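Local structure of DNA polymerase (Bacillus phage phi29, 2PY5) at residues I452-T457 against K498-D503; S459-G464 against A492-Q497; N251-A256 against A435-T440; G228-L233 against T440-A445. The protein replicates the phage genome by protein-primed, highly processive strand-displacement DNA synthesis and proofreads with a 3'-5' exonuclease. The protein carries 2 engineered substitutions. All coordinates share one frame; numbering follows the deposited sequence. Where two conformers were deposited one is given.

Contact 1 (I452-T457 against K498-D503); sequences IIYCDT and KTYIQD. With EDO (1,2-ethanediol), chain U.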
loop_
_atom_site.group_PDB
_atom_site.type_symbol
_atom_site.label_atom_id
_atom_site.label_comp_id
_atom_site.label_asym_id
_atom_site.label_seq_id
_atom_site.Cartn_x
_atom_site.Cartn_y
_atom_site.Cartn_z
ATOM N N ILE F 452 0.950 14.725 23.831
ATOM C CA ILE F 452 0.778 13.733 22.771
ATOM C C ILE F 452 -0.532 12.955 22.905
ATOM O O ILE F 452 -0.826 12.370 23.953
ATOM C CB ILE F 452 1.981 12.762 22.670
ATOM C CG1 ILE F 452 1.907 11.929 21.394
ATOM C CG2 ILE F 452 2.074 11.838 23.923
ATOM C CD1 ILE F 452 2.068 12.729 20.094
ATOM N N ILE F 453 -1.311 12.975 21.823
ATOM C CA ILE F 453 -2.550 12.213 21.726
ATOM C C ILE F 453 -2.344 10.914 20.951
ATOM O O ILE F 453 -2.744 9.834 21.407
ATOM C CB ILE F 453 -3.659 13.012 20.982
ATOM C CG1 ILE F 453 -3.957 14.345 21.661
ATOM C CG2 ILE F 453 -4.963 12.176 20.893
ATOM C CD1 ILE F 453 -4.765 15.325 20.746
ATOM N N TYR F 454 -1.717 11.029 19.776
ATOM C CA TYR F 454 -1.794 9.984 18.757
ATOM C C TYR F 454 -0.655 10.129 17.771
ATOM O O TYR F 454 -0.297 11.243 17.422
ATOM C CB TYR F 454 -3.134 10.145 18.024
ATOM C CG TYR F 454 -3.406 9.200 16.882
ATOM C CD1 TYR F 454 -3.671 7.867 17.108
ATOM C CD2 TYR F 454 -3.375 9.636 15.560
ATOM C CE1 TYR F 454 -3.917 6.985 16.061
ATOM C CE2 TYR F 454 -3.648 8.768 14.514
ATOM C CZ TYR F 454 -3.909 7.453 14.757
ATOM O OH TYR F 454 -4.157 6.567 13.719
ATOM N N CYS F 455 -0.098 9.003 17.342
ATOM C CA CYS F 455 0.874 8.963 16.252
ATOM C C CYS F 455 0.382 8.018 15.179
ATOM O O CYS F 455 -0.156 6.957 15.490
ATOM C CB CYS F 455 2.204 8.401 16.749
ATOM S SG CYS F 455 2.978 9.337 18.080
ATOM N N ASP F 456 0.616 8.379 13.925
ATOM C CA ASP F 456 0.449 7.425 12.838
ATOM C C ASP F 456 1.488 7.620 11.753
ATOM O O ASP F 456 1.305 8.437 10.846
ATOM C CB ASP F 456 -0.936 7.484 12.214
ATOM C CG ASP F 456 -1.133 6.392 11.149
ATOM O OD1 ASP F 456 -0.273 5.468 11.078
ATOM O OD2 ASP F 456 -2.132 6.437 10.393
ATOM N N THR F 457 2.571 6.858 11.881
ATOM C CA THR F 457 3.598 6.682 10.860
ATOM C C THR F 457 4.460 7.898 10.684
ATOM O O THR F 457 5.629 7.855 11.049
ATOM C CB THR F 457 3.027 6.192 9.517
ATOM O OG1 THR F 457 2.329 4.975 9.741
ATOM C CG2 THR F 457 4.162 5.931 8.503
ATOM N N LYS F 498 -5.994 4.480 14.198
ATOM C CA LYS F 498 -6.589 4.707 12.882
ATOM C C LYS F 498 -8.091 4.958 12.897
ATOM O O LYS F 498 -8.733 4.801 11.869
ATOM C CB LYS F 498 -6.249 3.548 11.928
ATOM C CG LYS F 498 -4.749 3.412 11.696
ATOM C CD LYS F 498 -4.426 2.389 10.649
ATOM C CE LYS F 498 -2.926 2.276 10.449
ATOM N NZ LYS F 498 -2.309 3.518 9.895
ATOM N N THR F 499 -8.639 5.372 14.041
ATOM C CA THR F 499 -10.080 5.541 14.199
ATOM C C THR F 499 -10.370 6.807 15.015
ATOM O O THR F 499 -10.377 6.772 16.243
ATOM C CB THR F 499 -10.722 4.322 14.886
ATOM O OG1 THR F 499 -10.310 3.123 14.204
ATOM C CG2 THR F 499 -12.237 4.406 14.872
ATOM N N TYR F 500 -10.570 7.920 14.319
ATOM C CA TYR F 500 -10.794 9.199 14.971
ATOM C C TYR F 500 -11.563 10.158 14.063
ATOM O O TYR F 500 -11.674 9.944 12.861
ATOM C CB TYR F 500 -9.458 9.833 15.401
ATOM C CG TYR F 500 -8.563 10.255 14.266
ATOM C CD1 TYR F 500 -8.663 11.525 13.757
ATOM C CD2 TYR F 500 -7.626 9.392 13.708
ATOM C CE1 TYR F 500 -7.859 11.954 12.730
ATOM C CE2 TYR F 500 -6.819 9.827 12.658
ATOM C CZ TYR F 500 -6.956 11.113 12.192
ATOM O OH TYR F 500 -6.186 11.623 11.153
ATOM N N ILE F 501 -12.109 11.202 14.678
ATOM C CA ILE F 501 -12.740 12.299 13.962
ATOM C C ILE F 501 -12.163 13.610 14.471
ATOM O O ILE F 501 -11.710 13.702 15.621
ATOM C CB ILE F 501 -14.290 12.312 14.092
ATOM C CG1 ILE F 501 -14.757 12.371 15.557
ATOM C CG2 ILE F 501 -14.886 11.084 13.413
ATOM C CD1 ILE F 501 -16.264 12.344 15.746
ATOM N N GLN F 502 -12.168 14.614 13.599
ATOM C CA GLN F 502 -11.785 15.978 13.975
ATOM C C GLN F 502 -12.680 16.996 13.309
ATOM O O GLN F 502 -13.127 16.792 12.180
ATOM C CB GLN F 502 -10.351 16.272 13.531
ATOM C CG GLN F 502 -9.293 15.350 14.138
ATOM C CD GLN F 502 -7.941 15.516 13.499
ATOM O OE1 GLN F 502 -7.833 15.916 12.337
ATOM N NE2 GLN F 502 -6.891 15.162 14.242
ATOM N N ASP F 503 -12.942 18.097 14.026
ATOM C CA ASP F 503 -13.557 19.317 13.471
ATOM C C ASP F 503 -12.384 20.275 13.227
ATOM O O ASP F 503 -11.846 20.868 14.166
ATOM C CB ASP F 503 -14.529 19.971 14.457
ATOM C CG ASP F 503 -15.968 19.458 14.339
ATOM O OD1 ASP F 503 -16.287 18.702 13.406
ATOM O OD2 ASP F 503 -16.789 19.873 15.182
HETATM C C1 EDO U . 0.524 7.902 7.486
HETATM O O1 EDO U . 0.351 7.026 6.366
HETATM C C2 EDO U . -0.327 9.162 7.334
HETATM O O2 EDO U . -0.805 9.648 8.604
HETATM O O HOH W 1 -2.534 5.320 7.924
#
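D456 and K498 bring the two backbones to their closest approach, with their CA atoms 7.5 Å apart. Strand 452-456 runs into T457; K498 precedes strand 499-509. The strands do not pair directly, so side chains bridge the gap. The Y454 hydroxyl accepts a hydrogen bond from the backbone N of K498. Y454 OH lies 2.8 Å from K498 N, and the N-H...O angle is 137°, so the bond is bent. The donor sits at the edge of the Y454 ring, near its plane. With CG anti to the backbone N (chi1 178°), the Y454 ring reaches across to this point. Its CE2 also meets Y500 CE2 at 3.8 Å, the two rings oblique with planes at 56°.

K498 then bends at its last torsion and forms a salt bridge. Its NZ is 3.0 Å from D456 OD2, on the syn side and out of the carboxylate plane. A water links the same two atoms. D456 belongs to the YCDTD motif and binds the catalytic magnesium; T231 holds its OD1. K498 packs on a DNA guanine. Strand 452-456 pairs with strands 231-233 and 459-463, while strands 491-496 and 523-530 pair with 499-509.

Contact 2 (S459-G464 against A492-Q497); sequences SIHLTG and AKYLRQ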
loop_
_atom_site.group_PDB
_atom_site.type_symbol
_atom_site.label_atom_id
_atom_site.label_comp_id
_atom_site.label_asym_id
_atom_site.label_seq_id
_atom_site.Cartn_x
_atom_site.Cartn_y
_atom_site.Cartn_z
ATOM N N SER F 459 2.986 11.149 11.435
ATOM C CA SER F 459 2.185 12.238 11.959
ATOM C C SER F 459 2.054 12.134 13.455
ATOM O O SER F 459 1.966 11.048 14.007
ATOM C CB SER F 459 0.806 12.247 11.330
ATOM O OG SER F 459 0.891 12.367 9.920
ATOM N N ILE F 460 2.087 13.287 14.105
ATOM C CA ILE F 460 1.812 13.362 15.543
ATOM C C ILE F 460 0.691 14.375 15.791
ATOM O O ILE F 460 0.633 15.436 15.184
ATOM C CB ILE F 460 3.054 13.714 16.396
ATOM C CG1 ILE F 460 3.639 15.086 16.041
ATOM C CG2 ILE F 460 4.109 12.601 16.235
ATOM C CD1 ILE F 460 4.839 15.467 16.920
ATOM N N HIS F 461 -0.211 14.011 16.689
ATOM C CA HIS F 461 -1.372 14.824 17.027
ATOM C C HIS F 461 -1.220 15.235 18.481
ATOM O O HIS F 461 -1.028 14.364 19.341
ATOM C CB HIS F 461 -2.657 14.004 16.899
ATOM C CG HIS F 461 -2.937 13.480 15.520
ATOM N ND1 HIS F 461 -4.223 13.314 15.050
ATOM C CD2 HIS F 461 -2.117 13.060 14.527
ATOM C CE1 HIS F 461 -4.180 12.823 13.826
ATOM N NE2 HIS F 461 -2.915 12.659 13.480
ATOM N N LEU F 462 -1.335 16.537 18.754
ATOM C CA LEU F 462 -1.126 17.108 20.092
ATOM C C LEU F 462 -2.368 17.856 20.558
ATOM O O LEU F 462 -3.088 18.444 19.755
ATOM C CB LEU F 462 0.021 18.125 20.065
ATOM C CG LEU F 462 1.394 17.710 19.530
ATOM C CD1 LEU F 462 2.380 18.864 19.731
ATOM C CD2 LEU F 462 1.888 16.447 20.189
ATOM N N THR F 463 -2.571 17.897 21.875
ATOM C CA THR F 463 -3.505 18.859 22.452
ATOM C C THR F 463 -2.920 20.279 22.334
ATOM O O THR F 463 -1.706 20.459 22.204
ATOM C CB THR F 463 -3.800 18.560 23.929
ATOM O OG1 THR F 463 -2.580 18.596 24.677
ATOM C CG2 THR F 463 -4.464 17.191 24.101
ATOM N N GLY F 464 -3.780 21.291 22.354
ATOM C CA GLY F 464 -3.328 22.679 22.238
ATOM C C GLY F 464 -3.015 23.126 20.822
ATOM O O GLY F 464 -2.899 22.309 19.906
ATOM N N ALA F 492 -12.063 16.934 18.815
ATOM C CA ALA F 492 -11.718 15.651 18.220
ATOM C C ALA F 492 -12.191 14.530 19.141
ATOM O O ALA F 492 -12.549 14.758 20.295
ATOM C CB ALA F 492 -10.217 15.561 17.968
ATOM N N LYS F 493 -12.233 13.320 18.592
ATOM C CA LYS F 493 -12.485 12.124 19.369
ATOM C C LYS F 493 -11.753 10.952 18.725
ATOM O O LYS F 493 -11.910 10.679 17.527
ATOM C CB LYS F 493 -13.977 11.829 19.504
ATOM C CG LYS F 493 -14.256 10.636 20.451
ATOM C CD LYS F 493 -15.733 10.314 20.555
ATOM C CE LYS F 493 -16.477 11.177 21.563
ATOM N NZ LYS F 493 -17.793 10.551 21.881
ATOM N N TYR F 494 -10.896 10.317 19.522
ATOM C CA TYR F 494 -10.072 9.194 19.091
ATOM C C TYR F 494 -10.547 7.948 19.830
ATOM O O TYR F 494 -10.567 7.906 21.060
ATOM C CB TYR F 494 -8.592 9.437 19.425
ATOM C CG TYR F 494 -7.966 10.607 18.700
ATOM C CD1 TYR F 494 -8.227 11.923 19.103
ATOM C CD2 TYR F 494 -7.121 10.406 17.621
ATOM C CE1 TYR F 494 -7.636 13.014 18.432
ATOM C CE2 TYR F 494 -6.525 11.476 16.958
ATOM C CZ TYR F 494 -6.804 12.772 17.361
ATOM O OH TYR F 494 -6.236 13.837 16.712
ATOM N N LEU F 495 -10.969 6.942 19.078
ATOM C CA LEU F 495 -11.506 5.723 19.685
ATOM C C LEU F 495 -10.463 4.622 19.748
ATOM O O LEU F 495 -10.357 3.918 20.754
ATOM C CB LEU F 495 -12.707 5.238 18.884
ATOM C CG LEU F 495 -13.874 6.200 18.730
ATOM C CD1 LEU F 495 -14.956 5.572 17.868
ATOM C CD2 LEU F 495 -14.443 6.661 20.081
ATOM N N ARG F 496 -9.733 4.455 18.649
ATOM C CA ARG F 496 -8.708 3.414 18.484
ATOM C C ARG F 496 -7.641 3.920 17.535
ATOM O O ARG F 496 -7.812 4.972 16.897
ATOM C CB ARG F 496 -9.332 2.155 17.863
ATOM C CG ARG F 496 -10.510 1.564 18.605
ATOM C CD ARG F 496 -10.033 0.814 19.826
ATOM N NE ARG F 496 -11.108 0.078 20.480
ATOM C CZ ARG F 496 -11.845 0.535 21.487
ATOM N NH1 ARG F 496 -11.651 1.749 21.980
ATOM N NH2 ARG F 496 -12.793 -0.233 22.013
ATOM N N GLN F 497 -6.559 3.154 17.400
ATOM C CA GLN F 497 -5.598 3.377 16.322
ATOM C C GLN F 497 -6.364 3.490 15.008
ATOM O O GLN F 497 -7.297 2.712 14.752
ATOM C CB GLN F 497 -4.576 2.228 16.226
ATOM C CG GLN F 497 -3.588 2.180 17.372
ATOM C CD GLN F 497 -2.927 0.813 17.571
ATOM O OE1 GLN F 497 -1.728 0.728 17.872
ATOM N NE2 GLN F 497 -3.711 -0.259 17.435
#
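H461 and Y494 carry this contact through one polar link. H461 ND1 and Y494 OH are 2.7 Å apart, and the bond is nearly straight at 167°. Either atom could be the donor. Each partner lies at the edge of the other's ring and in its plane. The rings meet rim to rim with planes at 75°, so neither covers the other's face. Both side chains have CG anti to the carbonyl carbon (chi1 -61° for H461). Both strands pair with strand 241-250, and the two side chains meet across it, H461 touching V247 and Y494 touching I242. Y494 CE2 follows the hydroxyl in, 3.5 Å from H461 ND1.

This buried centre is tight because other groups close round it. Q502 NE2 also bonds to Y494 OH, which gives the hydroxyl a second partner. Y500 stacks on Y494, and both Y454 and Y500 meet H461 edge-to-face.

The far end of 492-497 is looser and partly exposed. R496 makes no contact with 459-464. Its NH1 bonds to L495 O at 2.8 Å, with the donor above the carbonyl plane. The same guanidinium forms salt bridges with E239 and the C-terminal carboxylate of K575. A classic beta bulge sets L495 and R496 opposite T499. Y454 of the YCDTD strand joins H461, Y494 and Y500 in a buried aromatic cluster on the palm sheet of this family B polymerase.

Contact 3 (N251-A256 against A435-T440); sequences NSLYPA and AWARYT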
loop_
_atom_site.group_PDB
_atom_site.type_symbol
_atom_site.label_atom_id
_atom_site.label_comp_id
_atom_site.label_asym_id
_atom_site.label_seq_id
_atom_site.Cartn_x
_atom_site.Cartn_y
_atom_site.Cartn_z
ATOM N N ASN F 251 7.399 15.972 6.239
ATOM C CA ASN F 251 7.452 16.140 4.791
ATOM C C ASN F 251 8.229 14.981 4.181
ATOM O O ASN F 251 9.462 14.905 4.326
ATOM C CB ASN F 251 8.098 17.480 4.434
ATOM C CG ASN F 251 7.313 18.669 4.962
ATOM O OD1 ASN F 251 6.087 18.739 4.792
ATOM N ND2 ASN F 251 8.005 19.606 5.593
ATOM N N SER F 252 7.491 14.068 3.552
ATOM C CA SER F 252 8.035 12.893 2.868
ATOM C C SER F 252 8.912 12.019 3.778
ATOM O O SER F 252 10.101 11.846 3.535
ATOM C CB SER F 252 8.761 13.304 1.601
ATOM O OG SER F 252 7.842 13.915 0.690
ATOM N N LEU F 253 8.279 11.435 4.795
ATOM C CA LEU F 253 8.974 10.645 5.813
ATOM C C LEU F 253 10.030 9.667 5.261
ATOM O O LEU F 253 11.188 9.708 5.669
ATOM C CB LEU F 253 7.943 9.867 6.646
ATOM C CG LEU F 253 8.490 8.947 7.757
ATOM C CD1 LEU F 253 8.913 9.750 8.927
ATOM C CD2 LEU F 253 7.430 7.917 8.127
ATOM N N TYR F 254 9.620 8.779 4.371
ATOM C CA TYR F 254 10.512 7.693 3.962
ATOM C C TYR F 254 11.611 8.193 3.047
ATOM O O TYR F 254 12.791 7.944 3.336
ATOM C CB TYR F 254 9.721 6.530 3.372
ATOM C CG TYR F 254 8.963 5.751 4.439
ATOM C CD1 TYR F 254 7.581 5.743 4.478
ATOM C CD2 TYR F 254 9.635 5.028 5.417
ATOM C CE1 TYR F 254 6.894 5.027 5.476
ATOM C CE2 TYR F 254 8.963 4.321 6.382
ATOM C CZ TYR F 254 7.614 4.322 6.414
ATOM O OH TYR F 254 6.929 3.588 7.394
ATOM N N PRO F 255 11.271 8.972 1.994
ATOM C CA PRO F 255 12.366 9.590 1.251
ATOM C C PRO F 255 13.328 10.412 2.122
ATOM O O PRO F 255 14.546 10.437 1.852
ATOM C CB PRO F 255 11.639 10.480 0.234
ATOM C CG PRO F 255 10.377 9.768 -0.024
ATOM C CD PRO F 255 9.972 9.281 1.369
ATOM N N ALA F 256 12.813 11.102 3.146
ATOM C CA ALA F 256 13.672 11.868 4.040
ATOM C C ALA F 256 14.677 10.961 4.760
ATOM O O ALA F 256 15.844 11.319 4.884
ATOM C CB ALA F 256 12.855 12.658 5.053
ATOM N N ALA F 435 12.984 1.690 10.404
ATOM C CA ALA F 435 13.450 1.941 11.772
ATOM C C ALA F 435 13.735 3.418 12.003
ATOM O O ALA F 435 13.294 4.001 12.980
ATOM C CB ALA F 435 14.684 1.082 12.114
ATOM N N TRP F 436 14.448 4.040 11.070
ATOM C CA TRP F 436 14.694 5.451 11.178
ATOM C C TRP F 436 13.395 6.269 11.102
ATOM O O TRP F 436 13.293 7.312 11.758
ATOM C CB TRP F 436 15.671 5.894 10.076
ATOM C CG TRP F 436 17.124 5.627 10.385
ATOM C CD1 TRP F 436 18.005 4.866 9.655
ATOM C CD2 TRP F 436 17.883 6.196 11.456
ATOM N NE1 TRP F 436 19.253 4.902 10.234
ATOM C CE2 TRP F 436 19.213 5.722 11.328
ATOM C CE3 TRP F 436 17.577 7.061 12.505
ATOM C CZ2 TRP F 436 20.203 6.062 12.225
ATOM C CZ3 TRP F 436 18.573 7.405 13.384
ATOM C CH2 TRP F 436 19.872 6.903 13.239
ATOM N N ALA F 437 12.438 5.831 10.276
ATOM C CA ALA F 437 11.155 6.512 10.167
ATOM C C ALA F 437 10.431 6.456 11.533
ATOM O O ALA F 437 9.943 7.482 12.040
ATOM C CB ALA F 437 10.332 5.881 9.121
ATOM N N ARG F 438 10.414 5.283 12.146
ATOM C CA ARG F 438 9.810 5.154 13.474
ATOM C C ARG F 438 10.516 6.046 14.483
ATOM O O ARG F 438 9.878 6.726 15.291
ATOM C CB ARG F 438 9.831 3.702 13.974
ATOM C CG ARG F 438 8.903 2.807 13.265
ATOM C CD ARG F 438 8.794 1.439 13.957
ATOM N NE ARG F 438 10.028 0.676 13.865
ATOM C CZ ARG F 438 10.447 0.024 12.784
ATOM N NH1 ARG F 438 9.725 0.007 11.671
ATOM N NH2 ARG F 438 11.578 -0.650 12.811
ATOM N N TYR F 439 11.850 6.040 14.437
ATOM C CA TYR F 439 12.659 6.857 15.325
ATOM C C TYR F 439 12.265 8.331 15.200
ATOM O O TYR F 439 12.123 9.043 16.195
ATOM C CB TYR F 439 14.145 6.665 14.986
ATOM C CG TYR F 439 15.082 7.530 15.769
ATOM C CD1 TYR F 439 15.576 7.114 16.985
ATOM C CD2 TYR F 439 15.468 8.785 15.293
ATOM C CE1 TYR F 439 16.421 7.908 17.716
ATOM C CE2 TYR F 439 16.318 9.589 16.019
ATOM C CZ TYR F 439 16.793 9.145 17.232
ATOM O OH TYR F 439 17.655 9.928 17.991
ATOM N N THR F 440 12.118 8.793 13.962
ATOM C CA THR F 440 11.758 10.176 13.721
ATOM C C THR F 440 10.469 10.556 14.433
ATOM O O THR F 440 10.389 11.602 15.101
ATOM C CB THR F 440 11.604 10.439 12.241
ATOM O OG1 THR F 440 12.858 10.160 11.582
ATOM C CG2 THR F 440 11.186 11.882 11.989
#
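L253 and Y254 pack against A437 in a helix-helix contact of the palm. S252-P255 is the SLYP of family B motif A. The start of helix 253-260 meets the middle of helix 427-447. The CA atoms of Y254 and A437 are 6.3 Å apart, a close approach that the small alanine allows.

The L253 side chain leaves CB with CG anti to the backbone N (chi1 179°). CG comes 3.8 Å from A437 CB. CD2 lies 3.7 Å from A437 CB and also over one face of the Y254 ring, toward its rim. CD1, the other branch, lies 4.0 Å from A437 O and 4.3 Å from T440 CB.

Y254 approaches the same methyl with its ring oblique; CD2, CE2 and CZ all come near. The ring of Y390 also stacks on it. Both tyrosines probably take part in selecting the incoming nucleotide, and Y254 binds 5-methyl-UTP in another structure of this polymerase. L253 also touches D458, a ligand of the catalytic magnesium. T440 OG1 and T440 N both donate to W436 O, from opposite faces of its carbonyl plane. The closest touch between the two segments is Y254 CE2 to A437 CB, at 3.4 Å.

Contact 4 (G228-L233 against T440-A445); sequences GGFTWL and TTITAA. With EDO (1,2-ethanediol), chain X.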
loop_
_atom_site.group_PDB
_atom_site.type_symbol
_atom_site.label_atom_id
_atom_site.label_comp_id
_atom_site.label_asym_id
_atom_site.label_seq_id
_atom_site.Cartn_x
_atom_site.Cartn_y
_atom_site.Cartn_z
ATOM N N GLY F 228 6.874 -2.086 10.251
ATOM C CA GLY F 228 6.315 -0.958 9.524
ATOM C C GLY F 228 6.200 0.288 10.380
ATOM O O GLY F 228 6.994 0.520 11.298
ATOM N N GLY F 229 5.185 1.078 10.107
ATOM C CA GLY F 229 5.020 2.352 10.765
ATOM C C GLY F 229 4.591 2.264 12.218
ATOM O O GLY F 229 3.967 1.287 12.638
ATOM N N PHE F 230 4.893 3.317 12.962
ATOM C CA PHE F 230 4.493 3.452 14.364
ATOM C C PHE F 230 3.114 4.127 14.431
ATOM O O PHE F 230 2.956 5.309 14.085
ATOM C CB PHE F 230 5.518 4.282 15.134
ATOM C CG PHE F 230 5.191 4.434 16.590
ATOM C CD1 PHE F 230 5.336 3.372 17.451
ATOM C CD2 PHE F 230 4.721 5.645 17.081
ATOM C CE1 PHE F 230 4.991 3.503 18.795
ATOM C CE2 PHE F 230 4.398 5.788 18.406
ATOM C CZ PHE F 230 4.553 4.708 19.265
ATOM N N THR F 231 2.128 3.372 14.897
ATOM C CA THR F 231 0.770 3.887 15.043
ATOM C C THR F 231 0.313 3.586 16.462
ATOM O O THR F 231 0.250 2.428 16.861
ATOM C CB THR F 231 -0.193 3.210 14.032
ATOM O OG1 THR F 231 0.335 3.336 12.698
ATOM C CG2 THR F 231 -1.568 3.818 14.101
ATOM N N TRP F 232 -0.052 4.627 17.209
ATOM C CA TRP F 232 -0.285 4.521 18.643
ATOM C C TRP F 232 -1.216 5.605 19.136
ATOM O O TRP F 232 -1.031 6.779 18.828
ATOM C CB TRP F 232 1.048 4.629 19.388
ATOM C CG TRP F 232 0.959 4.709 20.879
ATOM C CD1 TRP F 232 0.674 3.694 21.742
ATOM C CD2 TRP F 232 1.149 5.871 21.687
ATOM N NE1 TRP F 232 0.695 4.141 23.027
ATOM C CE2 TRP F 232 0.974 5.481 23.026
ATOM C CE3 TRP F 232 1.443 7.207 21.409
ATOM C CZ2 TRP F 232 1.110 6.366 24.081
ATOM C CZ3 TRP F 232 1.564 8.093 22.467
ATOM C CH2 TRP F 232 1.389 7.672 23.784
ATOM N N LEU F 233 -2.216 5.189 19.922
ATOM C CA LEU F 233 -3.124 6.101 20.625
ATOM C C LEU F 233 -2.841 6.059 22.119
ATOM O O LEU F 233 -2.867 4.985 22.746
ATOM C CB LEU F 233 -4.571 5.690 20.373
ATOM C CG LEU F 233 -5.654 6.507 21.070
ATOM C CD1 LEU F 233 -5.580 7.979 20.745
ATOM C CD2 LEU F 233 -7.045 5.943 20.738
ATOM N N THR F 440 12.118 8.793 13.962
ATOM C CA THR F 440 11.758 10.176 13.721
ATOM C C THR F 440 10.469 10.556 14.433
ATOM O O THR F 440 10.389 11.602 15.101
ATOM C CB THR F 440 11.604 10.439 12.241
ATOM O OG1 THR F 440 12.858 10.160 11.582
ATOM C CG2 THR F 440 11.186 11.882 11.989
ATOM N N THR F 441 9.453 9.706 14.280
ATOM C CA THR F 441 8.136 9.993 14.842
ATOM C C THR F 441 8.078 9.795 16.365
ATOM O O THR F 441 7.584 10.654 17.089
ATOM C CB THR F 441 7.109 9.143 14.110
ATOM O OG1 THR F 441 7.061 9.614 12.755
ATOM C CG2 THR F 441 5.715 9.197 14.791
ATOM N N ILE F 442 8.627 8.688 16.846
ATOM C CA ILE F 442 8.635 8.392 18.278
ATOM C C ILE F 442 9.394 9.458 19.061
ATOM O O ILE F 442 8.941 9.891 20.136
ATOM C CB ILE F 442 9.210 6.995 18.557
ATOM C CG1 ILE F 442 8.299 5.936 17.951
ATOM C CG2 ILE F 442 9.411 6.787 20.057
ATOM C CD1 ILE F 442 8.920 4.547 17.866
ATOM N N THR F 443 10.542 9.906 18.550
ATOM C CA THR F 443 11.338 10.883 19.297
ATOM C C THR F 443 10.636 12.251 19.393
ATOM O O THR F 443 10.691 12.894 20.441
ATOM C CB THR F 443 12.773 11.021 18.747
ATOM O OG1 THR F 443 12.748 11.426 17.385
ATOM C CG2 THR F 443 13.526 9.707 18.872
ATOM N N ALA F 444 9.952 12.658 18.323
ATOM C CA ALA F 444 9.197 13.914 18.352
ATOM C C ALA F 444 8.008 13.787 19.291
ATOM O O ALA F 444 7.768 14.657 20.107
ATOM C CB ALA F 444 8.745 14.315 16.965
ATOM N N ALA F 445 7.285 12.683 19.203
ATOM C CA ALA F 445 6.173 12.453 20.123
ATOM C C ALA F 445 6.614 12.459 21.579
ATOM O O ALA F 445 5.953 13.040 22.444
ATOM C CB ALA F 445 5.477 11.129 19.801
HETATM C C1 EDO X . 13.636 10.988 23.383
HETATM O O1 EDO X . 13.864 11.007 24.797
HETATM C C2 EDO X . 13.912 12.362 22.779
HETATM O O2 EDO X . 12.728 12.956 22.209
#
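F230 lays one face of its ring against I442. The ring has its CG anti to the backbone N (chi1 -179°), which carries it from the end of the loop to the helix. I442 CG1 stands 3.7 Å from the centroid of the F230 ring and 12° off the ring normal. This is a CH-pi contact directly over the centre of the face. The two side chains cross at about a right angle. From CG1 the isoleucine runs on to CD1, which lies 3.8 Å from F230 CD1. Two successive carbons of one branch therefore cover the same ring.

T441 comes in differently. Its CG2 is 4.3 Å from F230 CD2 and meets the ring obliquely. T441 OG1 is bonded to T457 O. The contact is thus apolar on both sides and fully buried. The CA atoms of F230 and T441 are 7.5 Å apart, a gap bridged by side chains alone. T443 O accepts a hydrogen bond from a 1,2-ethanediol, probably from the crystallisation liquor, whose O2 is 2.7 Å away.

G228-G229 is the GG of the YxGG/A motif between the exonuclease and polymerisation domains, which helps coordinate synthesis with degradation. G228 O is bound by R438, one turn before I442 on the same helix. Strand 231-233 follows F230 and pairs antiparallel with strand 452-456. Helix 427-447 packs over this part of the sheet: A445 touches I452 and C455, while T441, A444 and A445 touch I460 of strand 459-463.

How the contacts relate
Contacts 1 and 2 share one aromatic cluster, with centres only 3 Å apart. Hairpin 452-463 supplies one segment to each, and strands 491-496 and 499-509 supply the others. Contact 4 lies about 12 Å from contact 1, centre to centre. Two hydrogen bonds join them, T457 N to F230 O and T231 OG1 to D456 OD1, each 2.7 Å. Contacts 3 and 4 share T440 of helix 427-447, and their centres are about 10 Å apart. In contact 3, L253 CD2 comes 3.4 Å from T457 O. Contact 1 holds D456 of the catalytic magnesium site; L253 touches D458, and H461 of contact 2 is about 6 Å from D456, side chain to side chain.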